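Local coordinates for protein cellulase (Bacillus sp. BG-CS10, PDB 5E09) that probably hydrolyses internal beta-1,4-glucosidic bonds of cellulose with a family 5 catalytic domain that carries a family 46 carbohydrate-binding module, at residues 270-275 with 291-296; 223-228 with 247-252; 349-354 with 431-436; 456-461 with 514-519. One frame throughout, in Å; residues are numbered along the deposited sequence.

Contact 1. Residues 270-275 with 291-296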
loop_
_atom_site.group_PDB
_atom_site.type_symbol
_atom_site.label_atom_id
_atom_site.label_comp_id
_atom_site.label_asym_id
_atom_site.label_seq_id
_atom_site.Cartn_x
_atom_site.Cartn_y
_atom_site.Cartn_z
ATOM N N GLY A 270 0.911 -9.945 6.363
ATOM C CA GLY A 270 0.467 -10.585 5.135
ATOM C C GLY A 270 0.141 -9.647 3.989
ATOM O O GLY A 270 0.170 -10.046 2.822
ATOM N N GLU A 271 -0.194 -8.405 4.324
ATOM C CA GLU A 271 -0.383 -7.356 3.334
ATOM C C GLU A 271 0.127 -6.041 3.880
ATOM O O GLU A 271 -0.128 -5.702 5.041
ATOM C CB GLU A 271 -1.858 -7.195 2.947
ATOM C CG GLU A 271 -2.502 -8.407 2.318
ATOM C CD GLU A 271 -3.929 -8.140 1.897
ATOM O OE1 GLU A 271 -4.320 -6.952 1.877
ATOM O OE2 GLU A 271 -4.659 -9.112 1.595
ATOM N N PHE A 272 0.851 -5.297 3.053
ATOM C CA PHE A 272 1.108 -3.902 3.369
ATOM C C PHE A 272 1.170 -3.089 2.085
ATOM O O PHE A 272 1.288 -3.638 0.991
ATOM C CB PHE A 272 2.387 -3.741 4.205
ATOM C CG PHE A 272 3.661 -3.938 3.438
ATOM C CD1 PHE A 272 4.177 -5.209 3.234
ATOM C CD2 PHE A 272 4.363 -2.849 2.949
ATOM C CE1 PHE A 272 5.356 -5.390 2.540
ATOM C CE2 PHE A 272 5.548 -3.024 2.251
ATOM C CZ PHE A 272 6.044 -4.296 2.046
ATOM N N GLY A 273 1.050 -1.776 2.241
ATOM C CA GLY A 273 1.020 -0.843 1.135
ATOM C C GLY A 273 0.495 0.464 1.692
ATOM O O GLY A 273 0.571 0.708 2.894
ATOM N N LEU A 274 -0.031 1.313 0.824
ATOM C CA LEU A 274 -0.743 2.497 1.278
ATOM C C LEU A 274 -2.154 2.441 0.707
ATOM O O LEU A 274 -2.336 2.133 -0.468
ATOM C CB LEU A 274 -0.019 3.777 0.854
ATOM C CG LEU A 274 1.278 4.090 1.604
ATOM C CD1 LEU A 274 2.045 5.197 0.901
ATOM C CD2 LEU A 274 0.978 4.483 3.049
ATOM N N LEU A 275 -3.144 2.714 1.551
ATOM C CA LEU A 275 -4.549 2.601 1.175
ATOM C C LEU A 275 -4.869 3.381 -0.097
ATOM O O LEU A 275 -5.561 2.879 -0.991
ATOM C CB LEU A 275 -5.434 3.090 2.318
ATOM C CG LEU A 275 -6.776 2.384 2.479
ATOM C CD1 LEU A 275 -6.536 0.928 2.825
ATOM C CD2 LEU A 275 -7.616 3.067 3.546
ATOM N N LYS A 291 9.923 7.607 1.641
ATOM C CA LYS A 291 10.270 7.734 3.055
ATOM C C LYS A 291 9.391 6.841 3.945
ATOM O O LYS A 291 9.880 6.213 4.905
ATOM C CB LYS A 291 10.183 9.199 3.492
ATOM C CG LYS A 291 11.350 10.050 2.975
ATOM C CD LYS A 291 11.339 11.466 3.553
ATOM C CE LYS A 291 10.258 12.316 2.916
ATOM N NZ LYS A 291 10.353 13.745 3.334
ATOM N N PHE A 292 8.102 6.763 3.611
ATOM C CA PHE A 292 7.191 5.899 4.352
ATOM C C PHE A 292 7.667 4.453 4.307
ATOM O O PHE A 292 7.846 3.816 5.350
ATOM C CB PHE A 292 5.761 5.988 3.809
ATOM C CG PHE A 292 4.826 4.971 4.412
ATOM C CD1 PHE A 292 4.179 5.229 5.612
ATOM C CD2 PHE A 292 4.606 3.752 3.790
ATOM C CE1 PHE A 292 3.324 4.290 6.181
ATOM C CE2 PHE A 292 3.760 2.810 4.353
ATOM C CZ PHE A 292 3.119 3.081 5.553
ATOM N N PHE A 293 7.870 3.927 3.103
ATOM C CA PHE A 293 8.246 2.517 2.991
ATOM C C PHE A 293 9.621 2.217 3.600
ATOM O O PHE A 293 9.817 1.152 4.198
ATOM C CB PHE A 293 8.182 2.068 1.530
ATOM C CG PHE A 293 6.779 1.806 1.054
ATOM C CD1 PHE A 293 6.169 0.584 1.301
ATOM C CD2 PHE A 293 6.058 2.788 0.390
ATOM C CE1 PHE A 293 4.864 0.333 0.882
ATOM C CE2 PHE A 293 4.750 2.546 -0.038
ATOM C CZ PHE A 293 4.155 1.314 0.212
ATOM N N GLU A 294 10.558 3.156 3.479
ATOM C CA GLU A 294 11.882 2.986 4.089
ATOM C C GLU A 294 11.770 2.858 5.614
ATOM O O GLU A 294 12.321 1.928 6.232
ATOM C CB GLU A 294 12.796 4.162 3.714
ATOM C CG GLU A 294 14.281 3.959 4.028
ATOM C CD GLU A 294 14.645 4.331 5.452
ATOM O OE1 GLU A 294 13.967 5.211 6.037
ATOM O OE2 GLU A 294 15.608 3.739 5.988
ATOM N N PHE A 295 11.047 3.799 6.213
ATOM C CA PHE A 295 10.810 3.782 7.652
ATOM C C PHE A 295 10.129 2.478 8.106
ATOM O O PHE A 295 10.617 1.763 9.005
ATOM C CB PHE A 295 9.964 4.996 8.028
ATOM C CG PHE A 295 9.870 5.246 9.499
ATOM C CD1 PHE A 295 10.846 5.979 10.155
ATOM C CD2 PHE A 295 8.793 4.772 10.225
ATOM C CE1 PHE A 295 10.753 6.223 11.518
ATOM C CE2 PHE A 295 8.691 5.013 11.582
ATOM C CZ PHE A 295 9.671 5.739 12.231
ATOM N N LEU A 296 9.008 2.169 7.460
ATOM C CA LEU A 296 8.233 0.970 7.771
ATOM C C LEU A 296 9.078 -0.302 7.743
ATOM O O LEU A 296 9.077 -1.083 8.705
ATOM C CB LEU A 296 7.064 0.821 6.793
ATOM C CG LEU A 296 6.232 -0.457 6.948
ATOM C CD1 LEU A 296 5.631 -0.545 8.347
ATOM C CD2 LEU A 296 5.142 -0.545 5.885
#

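Contact 2. Residues 223-228 with 247-252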
loop_
_atom_site.group_PDB
_atom_site.type_symbol
_atom_site.label_atom_id
_atom_site.label_comp_id
_atom_site.label_asym_id
_atom_site.label_seq_id
_atom_site.Cartn_x
_atom_site.Cartn_y
_atom_site.Cartn_z
ATOM N N VAL A 223 -1.057 -10.184 10.429
ATOM C CA VAL A 223 -1.795 -8.927 10.457
ATOM C C VAL A 223 -1.541 -8.163 9.165
ATOM O O VAL A 223 -0.655 -8.525 8.384
ATOM C CB VAL A 223 -1.418 -8.050 11.673
ATOM C CG1 VAL A 223 -1.964 -8.659 12.956
ATOM C CG2 VAL A 223 0.088 -7.859 11.770
ATOM N N HIS A 224 -2.338 -7.124 8.941
ATOM C CA HIS A 224 -2.217 -6.281 7.759
ATOM C C HIS A 224 -1.975 -4.843 8.189
ATOM O O HIS A 224 -2.374 -4.448 9.280
ATOM C CB HIS A 224 -3.473 -6.364 6.889
ATOM C CG HIS A 224 -3.663 -7.689 6.224
ATOM N ND1 HIS A 224 -4.775 -7.988 5.460
ATOM C CD2 HIS A 224 -2.889 -8.799 6.204
ATOM C CE1 HIS A 224 -4.675 -9.219 5.005
ATOM N NE2 HIS A 224 -3.541 -9.738 5.441
ATOM N N TYR A 225 -1.332 -4.059 7.331
ATOM C CA TYR A 225 -1.048 -2.667 7.660
ATOM C C TYR A 225 -0.953 -1.795 6.413
ATOM O O TYR A 225 -0.232 -2.115 5.477
ATOM C CB TYR A 225 0.249 -2.564 8.463
ATOM C CG TYR A 225 0.481 -1.184 9.017
ATOM C CD1 TYR A 225 -0.224 -0.741 10.130
ATOM C CD2 TYR A 225 1.390 -0.315 8.424
ATOM C CE1 TYR A 225 -0.027 0.518 10.643
ATOM C CE2 TYR A 225 1.595 0.952 8.931
ATOM C CZ TYR A 225 0.885 1.361 10.043
ATOM O OH TYR A 225 1.082 2.618 10.559
ATOM N N TYR A 226 -1.674 -0.681 6.411
ATOM C CA TYR A 226 -1.748 0.164 5.225
ATOM C C TYR A 226 -1.473 1.620 5.545
ATOM O O TYR A 226 -1.790 2.508 4.758
ATOM C CB TYR A 226 -3.114 0.018 4.557
ATOM C CG TYR A 226 -3.219 -1.242 3.739
ATOM C CD1 TYR A 226 -2.783 -1.267 2.418
ATOM C CD2 TYR A 226 -3.729 -2.413 4.289
ATOM C CE1 TYR A 226 -2.860 -2.423 1.659
ATOM C CE2 TYR A 226 -3.808 -3.576 3.539
ATOM C CZ TYR A 226 -3.373 -3.574 2.224
ATOM O OH TYR A 226 -3.454 -4.721 1.466
ATOM N N GLY A 227 -0.886 1.853 6.712
ATOM C CA GLY A 227 -0.430 3.172 7.092
ATOM C C GLY A 227 -1.472 3.981 7.829
ATOM O O GLY A 227 -2.676 3.793 7.639
ATOM N N PHE A 228 -0.985 4.874 8.685
ATOM C CA PHE A 228 -1.808 5.866 9.351
ATOM C C PHE A 228 -2.774 6.492 8.346
ATOM O O PHE A 228 -2.356 7.143 7.386
ATOM C CB PHE A 228 -0.918 6.922 10.003
ATOM C CG PHE A 228 -1.669 7.949 10.789
ATOM C CD1 PHE A 228 -2.511 7.569 11.822
ATOM C CD2 PHE A 228 -1.519 9.299 10.509
ATOM C CE1 PHE A 228 -3.204 8.518 12.559
ATOM C CE2 PHE A 228 -2.210 10.257 11.240
ATOM C CZ PHE A 228 -3.054 9.865 12.266
ATOM N N GLN A 247 4.924 7.476 14.220
ATOM C CA GLN A 247 4.571 7.015 15.553
ATOM C C GLN A 247 3.544 5.900 15.482
ATOM O O GLN A 247 3.579 4.972 16.292
ATOM C CB GLN A 247 4.039 8.164 16.406
ATOM C CG GLN A 247 4.019 7.851 17.894
ATOM C CD GLN A 247 5.394 7.480 18.423
ATOM O OE1 GLN A 247 6.376 8.177 18.166
ATOM N NE2 GLN A 247 5.473 6.375 19.159
ATOM N N ASP A 248 2.636 5.993 14.511
ATOM C CA ASP A 248 1.645 4.943 14.305
ATOM C C ASP A 248 2.328 3.634 13.929
ATOM O O ASP A 248 1.958 2.557 14.424
ATOM C CB ASP A 248 0.642 5.339 13.228
ATOM C CG ASP A 248 -0.530 4.386 13.162
ATOM O OD1 ASP A 248 -1.392 4.454 14.064
ATOM O OD2 ASP A 248 -0.581 3.565 12.217
ATOM N N ILE A 249 3.331 3.721 13.059
ATOM C CA ILE A 249 4.127 2.528 12.752
ATOM C C ILE A 249 4.801 1.936 14.007
ATOM O O ILE A 249 4.679 0.725 14.312
ATOM C CB ILE A 249 5.198 2.843 11.698
ATOM C CG1 ILE A 249 4.527 3.171 10.359
ATOM C CG2 ILE A 249 6.177 1.684 11.565
ATOM C CD1 ILE A 249 5.458 3.747 9.322
ATOM N N ILE A 250 5.496 2.802 14.739
ATOM C CA ILE A 250 6.238 2.381 15.924
ATOM C C ILE A 250 5.338 1.718 16.966
ATOM O O ILE A 250 5.638 0.620 17.431
ATOM C CB ILE A 250 6.981 3.571 16.562
ATOM C CG1 ILE A 250 8.183 3.958 15.698
ATOM C CG2 ILE A 250 7.443 3.233 17.972
ATOM C CD1 ILE A 250 8.981 5.102 16.254
ATOM N N ASP A 251 4.237 2.377 17.320
ATOM C CA ASP A 251 3.295 1.834 18.296
ATOM C C ASP A 251 2.705 0.506 17.822
ATOM O O ASP A 251 2.729 -0.507 18.557
ATOM C CB ASP A 251 2.165 2.834 18.575
ATOM C CG ASP A 251 2.664 4.129 19.208
ATOM O OD1 ASP A 251 3.811 4.156 19.706
ATOM O OD2 ASP A 251 1.904 5.121 19.217
ATOM N N THR A 252 2.186 0.514 16.591
ATOM C CA THR A 252 1.552 -0.677 16.036
ATOM C C THR A 252 2.454 -1.894 16.161
ATOM O O THR A 252 2.079 -2.923 16.755
ATOM C CB THR A 252 1.178 -0.493 14.553
ATOM O OG1 THR A 252 0.245 0.589 14.420
ATOM C CG2 THR A 252 0.559 -1.767 14.001
#

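Contact 3. Residues 349-354 with 431-436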
loop_
_atom_site.group_PDB
_atom_site.type_symbol
_atom_site.label_atom_id
_atom_site.label_comp_id
_atom_site.label_asym_id
_atom_site.label_seq_id
_atom_site.Cartn_x
_atom_site.Cartn_y
_atom_site.Cartn_z
ATOM N N HIS A 349 13.024 23.073 -6.173
ATOM C CA HIS A 349 12.332 24.083 -6.962
ATOM C C HIS A 349 13.181 25.319 -7.217
ATOM O O HIS A 349 13.792 25.875 -6.306
ATOM C CB HIS A 349 11.030 24.501 -6.279
ATOM C CG HIS A 349 10.070 23.368 -6.072
ATOM N ND1 HIS A 349 10.062 22.609 -4.927
ATOM C CD2 HIS A 349 9.104 22.867 -6.875
ATOM C CE1 HIS A 349 9.118 21.685 -5.026
ATOM N NE2 HIS A 349 8.527 21.816 -6.195
ATOM N N VAL A 350 13.197 25.746 -8.470
ATOM C CA VAL A 350 13.829 26.991 -8.855
ATOM C C VAL A 350 12.827 27.831 -9.639
ATOM O O VAL A 350 12.272 27.379 -10.639
ATOM C CB VAL A 350 15.094 26.742 -9.693
ATOM C CG1 VAL A 350 15.592 28.033 -10.317
ATOM C CG2 VAL A 350 16.180 26.090 -8.837
ATOM N N ARG A 351 12.580 29.047 -9.171
ATOM C CA ARG A 351 11.649 29.938 -9.847
ATOM C C ARG A 351 12.240 30.453 -11.154
ATOM O O ARG A 351 13.308 31.054 -11.161
ATOM C CB ARG A 351 11.269 31.103 -8.936
ATOM C CG ARG A 351 10.175 30.760 -7.946
ATOM C CD ARG A 351 8.837 30.612 -8.655
ATOM N NE ARG A 351 8.276 31.910 -9.007
ATOM C CZ ARG A 351 7.162 32.405 -8.479
ATOM N NH1 ARG A 351 6.477 31.698 -7.590
ATOM N NH2 ARG A 351 6.727 33.600 -8.851
ATOM N N ASP A 352 11.549 30.205 -12.261
ATOM C CA ASP A 352 12.008 30.680 -13.562
ATOM C C ASP A 352 11.890 32.198 -13.607
ATOM O O ASP A 352 10.884 32.761 -13.171
ATOM C CB ASP A 352 11.199 30.034 -14.692
ATOM C CG ASP A 352 11.715 30.405 -16.071
ATOM O OD1 ASP A 352 12.845 29.996 -16.422
ATOM O OD2 ASP A 352 10.983 31.098 -16.812
ATOM N N GLY A 353 12.914 32.865 -14.122
ATOM C CA GLY A 353 12.908 34.318 -14.159
ATOM C C GLY A 353 13.099 34.913 -12.776
ATOM O O GLY A 353 12.531 35.948 -12.430
ATOM N N GLU A 354 13.897 34.226 -11.974
ATOM C CA GLU A 354 14.305 34.708 -10.669
ATOM C C GLU A 354 15.759 34.301 -10.521
ATOM O O GLU A 354 16.089 33.139 -10.746
ATOM C CB GLU A 354 13.424 34.120 -9.560
ATOM C CG GLU A 354 13.867 34.457 -8.141
ATOM C CD GLU A 354 12.866 33.997 -7.083
ATOM O OE1 GLU A 354 11.685 34.407 -7.155
ATOM O OE2 GLU A 354 13.257 33.227 -6.177
ATOM N N ASN A 431 12.011 23.420 -12.608
ATOM C CA ASN A 431 11.878 24.827 -12.974
ATOM C C ASN A 431 10.405 25.209 -12.928
ATOM O O ASN A 431 9.623 24.757 -13.756
ATOM C CB ASN A 431 12.457 25.096 -14.371
ATOM C CG ASN A 431 12.765 26.574 -14.612
ATOM O OD1 ASN A 431 12.808 27.376 -13.674
ATOM N ND2 ASN A 431 12.985 26.937 -15.874
ATOM N N VAL A 432 10.014 26.029 -11.963
ATOM C CA VAL A 432 8.604 26.358 -11.839
ATOM C C VAL A 432 8.304 27.827 -12.067
ATOM O O VAL A 432 9.176 28.694 -11.968
ATOM C CB VAL A 432 8.050 25.966 -10.450
ATOM C CG1 VAL A 432 8.228 24.476 -10.211
ATOM C CG2 VAL A 432 8.729 26.773 -9.359
ATOM N N ASP A 433 7.049 28.078 -12.403
ATOM C CA ASP A 433 6.464 29.395 -12.314
ATOM C C ASP A 433 5.238 29.273 -11.418
ATOM O O ASP A 433 4.795 28.160 -11.104
ATOM C CB ASP A 433 6.087 29.922 -13.695
ATOM C CG ASP A 433 6.443 31.379 -13.877
ATOM O OD1 ASP A 433 6.150 32.183 -12.961
ATOM O OD2 ASP A 433 7.024 31.711 -14.935
ATOM N N GLU A 434 4.687 30.404 -11.003
ATOM C CA GLU A 434 3.474 30.381 -10.203
ATOM C C GLU A 434 2.319 29.781 -11.003
ATOM O O GLU A 434 1.972 30.299 -12.070
ATOM C CB GLU A 434 3.117 31.784 -9.739
ATOM C CG GLU A 434 1.808 31.875 -8.985
ATOM C CD GLU A 434 1.235 33.282 -8.992
ATOM O OE1 GLU A 434 1.097 33.873 -10.087
ATOM O OE2 GLU A 434 0.934 33.805 -7.897
ATOM N N PRO A 435 1.720 28.690 -10.488
ATOM C CA PRO A 435 0.615 28.019 -11.190
ATOM C C PRO A 435 -0.612 28.927 -11.350
ATOM O O PRO A 435 -0.864 29.793 -10.515
ATOM C CB PRO A 435 0.304 26.805 -10.298
ATOM C CG PRO A 435 0.841 27.148 -8.960
ATOM C CD PRO A 435 2.032 28.046 -9.198
ATOM N N THR A 436 -1.368 28.708 -12.420
ATOM C CA THR A 436 -2.465 29.588 -12.808
ATOM C C THR A 436 -3.720 28.796 -13.178
ATOM O O THR A 436 -3.641 27.779 -13.870
ATOM C CB THR A 436 -2.047 30.488 -14.004
ATOM O OG1 THR A 436 -0.937 31.303 -13.618
ATOM C CG2 THR A 436 -3.186 31.387 -14.462
#

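Contact 4. Residues 456-461 with 514-519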
loop_
_atom_site.group_PDB
_atom_site.type_symbol
_atom_site.label_atom_id
_atom_site.label_comp_id
_atom_site.label_asym_id
_atom_site.label_seq_id
_atom_site.Cartn_x
_atom_site.Cartn_y
_atom_site.Cartn_z
ATOM N N ASP A 456 4.737 22.876 -11.602
ATOM C CA ASP A 456 4.420 22.623 -10.201
ATOM C C ASP A 456 3.467 21.429 -10.077
ATOM O O ASP A 456 2.930 20.959 -11.078
ATOM C CB ASP A 456 3.813 23.874 -9.566
ATOM C CG ASP A 456 4.161 24.012 -8.103
ATOM O OD1 ASP A 456 4.525 22.993 -7.475
ATOM O OD2 ASP A 456 4.058 25.143 -7.581
ATOM N N SER A 457 3.264 20.927 -8.862
ATOM C CA SER A 457 2.374 19.785 -8.669
ATOM C C SER A 457 1.470 19.966 -7.451
ATOM O O SER A 457 1.902 20.464 -6.408
ATOM C CB SER A 457 3.180 18.481 -8.545
ATOM O OG SER A 457 4.117 18.528 -7.483
ATOM N N VAL A 458 0.206 19.569 -7.604
ATOM C CA VAL A 458 -0.787 19.727 -6.550
ATOM C C VAL A 458 -0.579 18.718 -5.427
ATOM O O VAL A 458 -0.576 17.506 -5.650
ATOM C CB VAL A 458 -2.221 19.572 -7.094
ATOM C CG1 VAL A 458 -3.231 19.766 -5.982
ATOM C CG2 VAL A 458 -2.471 20.567 -8.215
ATOM N N ALA A 459 -0.399 19.236 -4.219
ATOM C CA ALA A 459 -0.278 18.401 -3.033
ATOM C C ALA A 459 -1.664 18.093 -2.487
ATOM O O ALA A 459 -1.995 16.935 -2.226
ATOM C CB ALA A 459 0.574 19.088 -1.969
ATOM N N THR A 460 -2.479 19.133 -2.329
ATOM C CA THR A 460 -3.816 18.929 -1.780
ATOM C C THR A 460 -4.742 20.116 -2.042
ATOM O O THR A 460 -4.356 21.066 -2.708
ATOM C CB THR A 460 -3.762 18.650 -0.263
ATOM O OG1 THR A 460 -5.083 18.382 0.221
ATOM C CG2 THR A 460 -3.164 19.834 0.490
HETATM N N MSE A 461 -5.968 20.041 -1.532
HETATM C CA MSE A 461 -6.989 21.054 -1.815
HETATM C C MSE A 461 -7.897 21.281 -0.609
HETATM O O MSE A 461 -8.440 20.330 -0.042
HETATM C CB MSE A 461 -7.843 20.649 -3.032
HETATM C CG MSE A 461 -8.963 21.641 -3.356
HETATM SE SE MSE A 461 -10.323 21.046 -4.646
HETATM C CE MSE A 461 -11.390 19.890 -3.505
ATOM N N PHE A 514 -5.853 25.509 -3.481
ATOM C CA PHE A 514 -4.933 24.455 -3.903
ATOM C C PHE A 514 -3.528 24.661 -3.323
ATOM O O PHE A 514 -2.916 25.723 -3.500
ATOM C CB PHE A 514 -4.876 24.372 -5.426
ATOM C CG PHE A 514 -6.167 23.922 -6.051
ATOM C CD1 PHE A 514 -6.439 22.573 -6.209
ATOM C CD2 PHE A 514 -7.114 24.848 -6.467
ATOM C CE1 PHE A 514 -7.627 22.151 -6.782
ATOM C CE2 PHE A 514 -8.309 24.436 -7.040
ATOM C CZ PHE A 514 -8.564 23.082 -7.197
ATOM N N HIS A 515 -3.053 23.642 -2.609
ATOM C CA HIS A 515 -1.697 23.605 -2.070
ATOM C C HIS A 515 -0.776 22.814 -2.995
ATOM O O HIS A 515 -1.011 21.616 -3.258
ATOM C CB HIS A 515 -1.671 22.977 -0.670
ATOM C CG HIS A 515 -2.485 23.712 0.353
ATOM N ND1 HIS A 515 -1.933 24.253 1.496
ATOM C CD2 HIS A 515 -3.813 23.976 0.419
ATOM C CE1 HIS A 515 -2.883 24.823 2.216
ATOM N NE2 HIS A 515 -4.033 24.671 1.583
ATOM N N PHE A 516 0.271 23.494 -3.463
ATOM C CA PHE A 516 1.291 22.920 -4.339
ATOM C C PHE A 516 2.560 22.583 -3.561
ATOM O O PHE A 516 2.813 23.150 -2.501
ATOM C CB PHE A 516 1.628 23.886 -5.476
ATOM C CG PHE A 516 0.513 24.086 -6.449
ATOM C CD1 PHE A 516 -0.530 24.952 -6.161
ATOM C CD2 PHE A 516 0.504 23.407 -7.657
ATOM C CE1 PHE A 516 -1.566 25.131 -7.059
ATOM C CE2 PHE A 516 -0.529 23.588 -8.561
ATOM C CZ PHE A 516 -1.565 24.446 -8.258
ATOM N N TRP A 517 3.365 21.673 -4.102
ATOM C CA TRP A 517 4.579 21.224 -3.417
ATOM C C TRP A 517 5.716 22.246 -3.432
ATOM O O TRP A 517 6.671 22.126 -2.670
ATOM C CB TRP A 517 5.053 19.902 -4.021
ATOM C CG TRP A 517 4.280 18.759 -3.459
ATOM C CD1 TRP A 517 3.335 18.002 -4.100
ATOM C CD2 TRP A 517 4.345 18.271 -2.126
ATOM N NE1 TRP A 517 2.823 17.059 -3.242
ATOM C CE2 TRP A 517 3.435 17.203 -2.003
ATOM C CE3 TRP A 517 5.102 18.624 -0.993
ATOM C CZ2 TRP A 517 3.248 16.482 -0.834
ATOM C CZ3 TRP A 517 4.922 17.915 0.179
ATOM C CH2 TRP A 517 4.002 16.856 0.251
ATOM N N SER A 518 5.612 23.252 -4.291
ATOM C CA SER A 518 6.546 24.371 -4.268
ATOM C C SER A 518 6.351 25.225 -3.020
ATOM O O SER A 518 7.264 25.926 -2.583
ATOM C CB SER A 518 6.362 25.237 -5.499
ATOM O OG SER A 518 5.150 25.964 -5.386
ATOM N N GLY A 519 5.151 25.161 -2.453
ATOM C CA GLY A 519 4.766 26.040 -1.366
ATOM C C GLY A 519 3.704 27.025 -1.820
ATOM O O GLY A 519 3.068 27.679 -1.001
#

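Contact 1. Residues 270-275 with 291-296
Leu274 sets its CD2 methyl over one face of the Phe292 ring, 3.6 Å from the ring centroid and 16° off the ring normal, a close CH-pi contact. The other methyl, CD1, turns to the neighbouring ring and lies 3.9 Å from Phe293 CE2, so the forked side chain serves both phenylalanines. Phe292 has CG anti to its backbone N (chi1 172°), which carries the ring off helix 286-302 toward the loop after strand 267-272. These are the strand and helix of a beta-alpha-beta unit in the TIM barrel of the cellulase domain, and the contact packs the helix against the strand's last residue, Phe272, and the loop that follows. Phe293 turns differently, CG anti to the carbonyl carbon (chi1 -78°), and its ring reaches Phe272 edge first, with Phe293 CE1 3.7 Å from Phe272 CE2. Between Phe272 and Leu274 in the chain, Gly273 brings its CA to 3.9 Å from Phe293 CZ. One turn further along the helix from Phe292, Leu296 CD2 rests 3.8 Å from Phe272 CD2. With an alanine at Phe292, the Leu274 methyl would probably lose its aromatic face and a gap would open beside Ile249 of helix 243-261, which also packs on this ring.

Contact 2. Residues 223-228 with 247-252
In the TIM barrel of the cellulase domain, strand 219-225 and the later helix 243-261 run nearly antiparallel, their short segments 171° apart and the axes 11.7 Å from each other at the closest. Tyr225 of this strand spans the gap. Its CG stands anti to the backbone N (chi1 -171°), and the ring extends to the helix, where the hydroxyl gives a hydrogen bond of 2.5 Å from Tyr225 OH to Asp248 OD2. The carboxylate takes it on its anti lone pair, and OD2 lies at the ring edge with the two planes only 22° apart. The Ile249 side chain crosses that of Tyr225 at about a right angle, its CG1 3.5 Å from Tyr225 OH, while Thr252 comes in obliquely, with OG1 3.8 Å from Tyr225 CE1. The hydroxyl of Thr252 is already engaged: Thr252 OG1 gives a 2.6 Å bond to Asp248 O, reaching that carbonyl from the face opposite to Thr252 N. Beyond the strand, Phe228 at an N-cap position packs its CB 3.9 Å from Asp248 CB. Phe253, on the same helix as Asp248, meets the Tyr225 ring edge-to-face. A phenylalanine at Tyr225 would keep the ring but is likely to leave Asp248 OD2 without this donor and its carboxylate freer to turn. With a phenol as donor and a carboxylate as acceptor, the short bond is consistent with a strong, charge-assisted link that ties the buried Tyr225 to the helix at the partly exposed Asp248.

Contact 3. Residues 349-354 with 431-436
Asn431 and Asp352 join side chain to side chain, Asn431 ND2 giving a hydrogen bond of 3.1 Å to Asp352 OD1. The bond runs close to the amide plane of Asn431 but meets the carboxylate from above, 47° out of plane, and the two flat groups are turned 73° apart. Neither end depends on this bond alone: Asp352 OD1 also accepts from Gly407 N, and Asn431 ND2 also donates to Glu408 O. Beside them the backbones pair in parallel. Val432 N binds Val350 O at 2.9 Å, and Asp352 N reaches Val432 O at 2.8 Å with an almost straight N-H...O angle of 176°. Val432 thus uses both its N-H and its carbonyl on the partner strand, while its CG1 touches the edge of the His349 ring at CD2, 3.8 Å away. The Arg351 chain, bent at chi2 and chi3, brings one guanidinium face under Glu434 N, which sits over its centre. Arg351 NH1 makes a salt bridge to Glu520 OE2; Asp433 OD1, 4.4 Å from Arg351 NH2 and well out of the plane, offers attraction between charges only. Glu434 N is itself held by Asp433 OD1. Strand 347-351 is the outermost strand of a mixed five-stranded sheet and lies parallel to 425-432, and the chain leaves that sheet through 433-435 to begin strand 436-443 of the next, nine-stranded sheet.

Contact 4. Residues 456-461 with 514-519
Met461, a selenomethionine, and Phe514 run alongside each other on one side of the sheet, at the apolar centre. Met461 CG sits over one face of the Phe514 ring, and the chain bends at chi3 with SE 3.6 Å from Phe514 CE1, an oblique Met-aromatic contact. Val458 adds its CG2 at 3.6 Å from Phe516 CE2, and Ile495 and Phe486 of nearby strands pack against this group. Further along, the Ala459 methyl rests over the five-membered ring of Trp517, 3.5 Å from its centroid. A classic beta bulge shifts the antiparallel register by one: Ala459 N and Thr460 N both donate to His515 O, at 2.6 and 3.0 Å, while His515 N returns a bond to Thr460 O. Beyond the bulge Trp517 N binds Ser457 O, and the strand 509-516 gives way to a type I turn, Phe516 to Gly519. Asp456 closes the polar edge, its OD2 meeting Ser518 OG at 2.6 Å on the syn side and its OD1 taking Ser457 N. With one carbonyl serving two donors, the directional bonds probably set the register, and the buried carboxylate of Asp456 has both its oxygens engaged.

Contacts 1 and 2 both pack a helix on the barrel sheet: strands 219-225 and 267-272 are neighbours in it, and Tyr226 OH probably hydrogen-bonds Glu271 OE1 between them. Contact 1 is wholly buried and purely apolar, whereas contact 2, only partly buried, adds a hydroxyl-carboxylate bond. Contact 3 pairs strands of the five-stranded sheet of the X2 region and leads into the last module, within which contact 4 lies; their centres are about 13 Å apart, and they meet where Pro435 packs on Phe516 and His349 on Trp517 and Ser518. Both rest on strand pairing, parallel in contact 3 and antiparallel in contact 4, but contact 3 is partly exposed and rich in charge, while contact 4 is buried and mixes aromatic packing with backbone bonds.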